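Local coordinates for protein putative nudix hydrolase family member (Chromobacterium violaceum, PDB 3F13) that probably acts as a magnesium-dependent hydrolase of the Nudix family, at residues R38-N47 / D113-R125. Residues are numbered along the deposited sequence; the frame is centred on the assembly and turned at random.
Sequences RYNLPGGKAN and DMDLFVEGRAILR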
loop_
_atom_site.group_PDB
_atom_site.type_symbol
_atom_site.label_atom_id
_atom_site.label_comp_id
_atom_site.label_asym_id
_atom_site.label_seq_id
_atom_site.Cartn_x
_atom_site.Cartn_y
_atom_site.Cartn_z
ATOM N N ARG B 38 4.749 -19.397 -19.846
ATOM C CA ARG B 38 5.613 -19.235 -18.678
ATOM C C ARG B 38 4.939 -18.500 -17.522
ATOM O O ARG B 38 4.167 -17.571 -17.712
ATOM C CB ARG B 38 6.907 -18.502 -19.044
ATOM C CG ARG B 38 7.831 -19.316 -19.943
ATOM C CD ARG B 38 9.302 -18.935 -19.778
ATOM N NE ARG B 38 10.147 -20.032 -20.241
ATOM C CZ ARG B 38 10.364 -20.300 -21.530
ATOM N NH1 ARG B 38 9.815 -19.532 -22.460
ATOM N NH2 ARG B 38 11.130 -21.326 -21.889
ATOM N N TYR B 39 5.250 -18.913 -16.309
ATOM C CA TYR B 39 4.756 -18.179 -15.149
ATOM C C TYR B 39 5.585 -16.926 -14.891
ATOM O O TYR B 39 6.775 -16.896 -15.133
ATOM C CB TYR B 39 4.756 -19.079 -13.909
ATOM C CG TYR B 39 3.629 -20.110 -13.874
ATOM C CD1 TYR B 39 2.374 -19.795 -13.371
ATOM C CD2 TYR B 39 3.836 -21.404 -14.337
ATOM C CE1 TYR B 39 1.350 -20.735 -13.330
ATOM C CE2 TYR B 39 2.826 -22.340 -14.303
ATOM C CZ TYR B 39 1.585 -22.004 -13.811
ATOM O OH TYR B 39 0.572 -22.950 -13.778
ATOM N N ASN B 40 4.937 -15.900 -14.355
ATOM C CA ASN B 40 5.607 -14.685 -13.991
ATOM C C ASN B 40 4.928 -14.096 -12.773
ATOM O O ASN B 40 3.762 -14.430 -12.458
ATOM C CB ASN B 40 5.527 -13.687 -15.124
ATOM C CG ASN B 40 6.710 -12.744 -15.159
ATOM O OD1 ASN B 40 7.509 -12.639 -14.207
ATOM N ND2 ASN B 40 6.827 -12.021 -16.277
ATOM N N LEU B 41 5.643 -13.224 -12.078
ATOM C CA LEU B 41 4.993 -12.453 -11.010
ATOM C C LEU B 41 3.883 -11.553 -11.571
ATOM O O LEU B 41 4.018 -10.981 -12.634
ATOM C CB LEU B 41 6.022 -11.586 -10.334
ATOM C CG LEU B 41 7.042 -12.348 -9.510
ATOM C CD1 LEU B 41 8.078 -11.294 -9.172
ATOM C CD2 LEU B 41 6.486 -13.012 -8.225
ATOM N N PRO B 42 2.782 -11.417 -10.832
ATOM C CA PRO B 42 1.657 -10.593 -11.294
ATOM C C PRO B 42 2.051 -9.113 -11.454
ATOM O O PRO B 42 2.945 -8.650 -10.789
ATOM C CB PRO B 42 0.619 -10.732 -10.177
ATOM C CG PRO B 42 1.254 -11.546 -9.073
ATOM C CD PRO B 42 2.546 -12.090 -9.548
ATOM N N GLY B 43 1.368 -8.367 -12.321
ATOM C CA GLY B 43 1.700 -6.962 -12.470
ATOM C C GLY B 43 1.421 -6.528 -13.885
ATOM O O GLY B 43 0.800 -7.287 -14.646
ATOM N N GLY B 44 1.881 -5.338 -14.254
ATOM C CA GLY B 44 1.661 -4.850 -15.623
ATOM C C GLY B 44 2.172 -3.446 -15.857
ATOM O O GLY B 44 2.782 -2.850 -15.005
ATOM N N LYS B 45 1.900 -2.903 -17.035
ATOM C CA LYS B 45 2.381 -1.599 -17.356
ATOM C C LYS B 45 1.488 -0.508 -16.773
ATOM O O LYS B 45 0.255 -0.632 -16.758
ATOM C CB LYS B 45 2.475 -1.454 -18.874
ATOM C CG LYS B 45 3.367 -0.326 -19.315
ATOM C CD LYS B 45 3.329 -0.179 -20.846
ATOM C CE LYS B 45 3.785 1.200 -21.250
ATOM N NZ LYS B 45 4.558 1.126 -22.540
ATOM N N ALA B 46 2.115 0.554 -16.294
ATOM C CA ALA B 46 1.422 1.732 -15.760
ATOM C C ALA B 46 0.911 2.649 -16.887
ATOM O O ALA B 46 1.608 2.854 -17.868
ATOM C CB ALA B 46 2.370 2.509 -14.894
ATOM N N ASN B 47 -0.279 3.214 -16.749
ATOM C CA ASN B 47 -0.750 4.153 -17.796
ATOM C C ASN B 47 -0.115 5.511 -17.575
ATOM O O ASN B 47 0.356 5.824 -16.468
ATOM C CB ASN B 47 -2.271 4.292 -17.761
ATOM C CG ASN B 47 -2.987 2.995 -18.055
ATOM O OD1 ASN B 47 -3.959 2.654 -17.378
ATOM N ND2 ASN B 47 -2.521 2.267 -19.062
ATOM N N ASP B 113 11.752 -25.332 -9.728
ATOM C CA ASP B 113 11.754 -26.116 -10.967
ATOM C C ASP B 113 10.827 -25.568 -12.039
ATOM O O ASP B 113 10.949 -25.870 -13.236
ATOM C CB ASP B 113 11.273 -27.529 -10.636
ATOM C CG ASP B 113 12.342 -28.338 -9.989
ATOM O OD1 ASP B 113 13.523 -27.990 -10.253
ATOM O OD2 ASP B 113 12.023 -29.292 -9.231
ATOM N N MET B 114 9.867 -24.794 -11.578
ATOM C CA MET B 114 8.821 -24.256 -12.412
ATOM C C MET B 114 9.421 -23.375 -13.489
ATOM O O MET B 114 10.500 -22.780 -13.319
ATOM C CB MET B 114 7.832 -23.516 -11.490
ATOM C CG MET B 114 6.935 -22.469 -12.078
ATOM S SD MET B 114 5.544 -22.201 -10.936
ATOM C CE MET B 114 6.006 -23.115 -9.481
ATOM N N ASP B 115 8.729 -23.305 -14.615
ATOM C CA ASP B 115 9.215 -22.560 -15.745
ATOM C C ASP B 115 8.876 -21.078 -15.587
ATOM O O ASP B 115 7.895 -20.608 -16.137
ATOM C CB ASP B 115 8.582 -23.108 -17.018
ATOM C CG ASP B 115 9.304 -22.663 -18.267
ATOM O OD1 ASP B 115 10.213 -21.819 -18.167
ATOM O OD2 ASP B 115 8.956 -23.165 -19.352
ATOM N N LEU B 116 9.714 -20.353 -14.845
ATOM C CA LEU B 116 9.504 -18.906 -14.653
ATOM C C LEU B 116 10.114 -18.031 -15.715
ATOM O O LEU B 116 11.199 -18.294 -16.210
ATOM C CB LEU B 116 10.090 -18.472 -13.324
ATOM C CG LEU B 116 9.485 -19.109 -12.090
ATOM C CD1 LEU B 116 10.130 -18.452 -10.860
ATOM C CD2 LEU B 116 7.963 -18.913 -12.095
ATOM N N PHE B 117 9.423 -16.959 -16.062
ATOM C CA PHE B 117 10.069 -15.937 -16.821
ATOM C C PHE B 117 11.364 -15.510 -16.101
ATOM O O PHE B 117 11.412 -15.425 -14.875
ATOM C CB PHE B 117 9.146 -14.750 -17.023
ATOM C CG PHE B 117 9.674 -13.779 -18.008
ATOM C CD1 PHE B 117 9.488 -13.988 -19.372
ATOM C CD2 PHE B 117 10.424 -12.688 -17.586
ATOM C CE1 PHE B 117 10.009 -13.099 -20.302
ATOM C CE2 PHE B 117 10.955 -11.801 -18.503
ATOM C CZ PHE B 117 10.743 -12.001 -19.871
ATOM N N VAL B 118 12.419 -15.269 -16.869
ATOM C CA VAL B 118 13.737 -14.928 -16.324
ATOM C C VAL B 118 13.762 -13.752 -15.325
ATOM O O VAL B 118 14.294 -13.878 -14.235
ATOM C CB VAL B 118 14.730 -14.589 -17.456
ATOM C CG1 VAL B 118 14.102 -13.631 -18.441
ATOM C CG2 VAL B 118 16.004 -13.984 -16.853
ATOM N N GLU B 119 13.227 -12.600 -15.734
ATOM C CA GLU B 119 13.104 -11.434 -14.835
ATOM C C GLU B 119 12.260 -11.720 -13.584
ATOM O O GLU B 119 12.551 -11.209 -12.502
ATOM C CB GLU B 119 12.495 -10.249 -15.574
ATOM C CG GLU B 119 13.228 -9.840 -16.869
ATOM C CD GLU B 119 14.708 -9.502 -16.655
ATOM O OE1 GLU B 119 15.161 -9.468 -15.483
ATOM O OE2 GLU B 119 15.425 -9.278 -17.665
ATOM N N GLY B 120 11.193 -12.507 -13.745
ATOM C CA GLY B 120 10.413 -12.998 -12.598
ATOM C C GLY B 120 11.322 -13.740 -11.624
ATOM O O GLY B 120 11.279 -13.527 -10.408
ATOM N N ARG B 121 12.172 -14.622 -12.142
ATOM C CA ARG B 121 13.115 -15.312 -11.248
ATOM C C ARG B 121 14.126 -14.379 -10.606
ATOM O O ARG B 121 14.435 -14.527 -9.424
ATOM C CB ARG B 121 13.875 -16.446 -11.971
ATOM C CG ARG B 121 14.516 -17.409 -11.000
ATOM C CD ARG B 121 15.241 -18.597 -11.710
ATOM N NE ARG B 121 14.296 -19.470 -12.419
ATOM C CZ ARG B 121 13.774 -20.589 -11.927
ATOM N NH1 ARG B 121 14.078 -20.994 -10.702
ATOM N NH2 ARG B 121 12.932 -21.311 -12.665
ATOM N N ALA B 122 14.636 -13.424 -11.380
ATOM C CA ALA B 122 15.637 -12.465 -10.895
ATOM C C ALA B 122 15.042 -11.691 -9.730
ATOM O O ALA B 122 15.707 -11.445 -8.699
ATOM C CB ALA B 122 15.989 -11.493 -11.992
ATOM N N ILE B 123 13.788 -11.291 -9.900
ATOM C CA ILE B 123 13.169 -10.466 -8.853
ATOM C C ILE B 123 12.987 -11.289 -7.563
ATOM O O ILE B 123 13.189 -10.806 -6.440
ATOM C CB ILE B 123 11.823 -9.880 -9.371
ATOM C CG1 ILE B 123 12.087 -8.759 -10.397
ATOM C CG2 ILE B 123 10.939 -9.448 -8.185
ATOM C CD1 ILE B 123 10.876 -8.407 -11.315
ATOM N N LEU B 124 12.592 -12.550 -7.705
ATOM C CA LEU B 124 12.400 -13.397 -6.530
ATOM C C LEU B 124 13.698 -13.667 -5.796
ATOM O O LEU B 124 13.700 -13.826 -4.564
ATOM C CB LEU B 124 11.728 -14.727 -6.911
ATOM C CG LEU B 124 10.242 -14.600 -7.200
ATOM C CD1 LEU B 124 9.716 -15.952 -7.660
ATOM C CD2 LEU B 124 9.537 -14.065 -5.938
ATOM N N ARG B 125 14.814 -13.732 -6.529
ATOM C CA ARG B 125 16.099 -13.905 -5.850
ATOM C C ARG B 125 16.422 -12.705 -4.943
ATOM O O ARG B 125 16.881 -12.863 -3.818
ATOM C CB ARG B 125 17.241 -14.114 -6.857
ATOM C CG ARG B 125 17.202 -15.463 -7.487
ATOM C CD ARG B 125 18.632 -15.983 -7.828
ATOM N NE ARG B 125 18.524 -17.427 -7.955
ATOM C CZ ARG B 125 18.349 -18.031 -9.113
ATOM N NH1 ARG B 125 18.215 -19.353 -9.168
ATOM N NH2 ARG B 125 18.329 -17.303 -10.219
#
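Tyr-39 and Leu-116 form a single beta bridge: Tyr-39 N donates to Asp-115 O at 3.1 Å, and Phe-117 N gives Tyr-39 O a nearly straight bond of 2.8 Å. That second bond uses the backbone N-H of the N-cap residue, just ahead of helix 118-132, which ties the 38-41 loop to the start of that helix. One residue before Tyr-39, Arg-38 runs extended from CG to NE and makes a salt bridge to Asp-115, NE to OD1 2.7 Å; NE comes from above the carboxylate, and the two flat groups stand almost perpendicular (84°). Met-114 lays SD over one face of the Tyr-39 ring, 4.3 Å from its centroid, a Met-aromatic contact. Asn-40 lies alongside Phe-117, its CG and ND2 against Phe-117 CB, the amide inclined 28° to the ring. With CG anti to the backbone N (chi1 -151°), Asn-40 brings OD1 to 3.3 Å from Gly-120 CA, an approach the bare glycine permits. Leu-41 points at the helix and splits its branches, CD1 on Ile-123 CG2 (3.5 Å) and CD2 on Leu-124 CD2. Leu-41 also packs on strands 16-25 and 28-33, while Tyr-39 and Met-114 both touch Val-31. After Leu-41 the chain passes into strand 43-45, which pairs antiparallel with strand 16-25 and opens into the Nudix box with helix 52-64, whose Glu-63 accepts a bond from Gly-43 N; the contact thus ties helix 118-132 to the sheet just ahead of that motif.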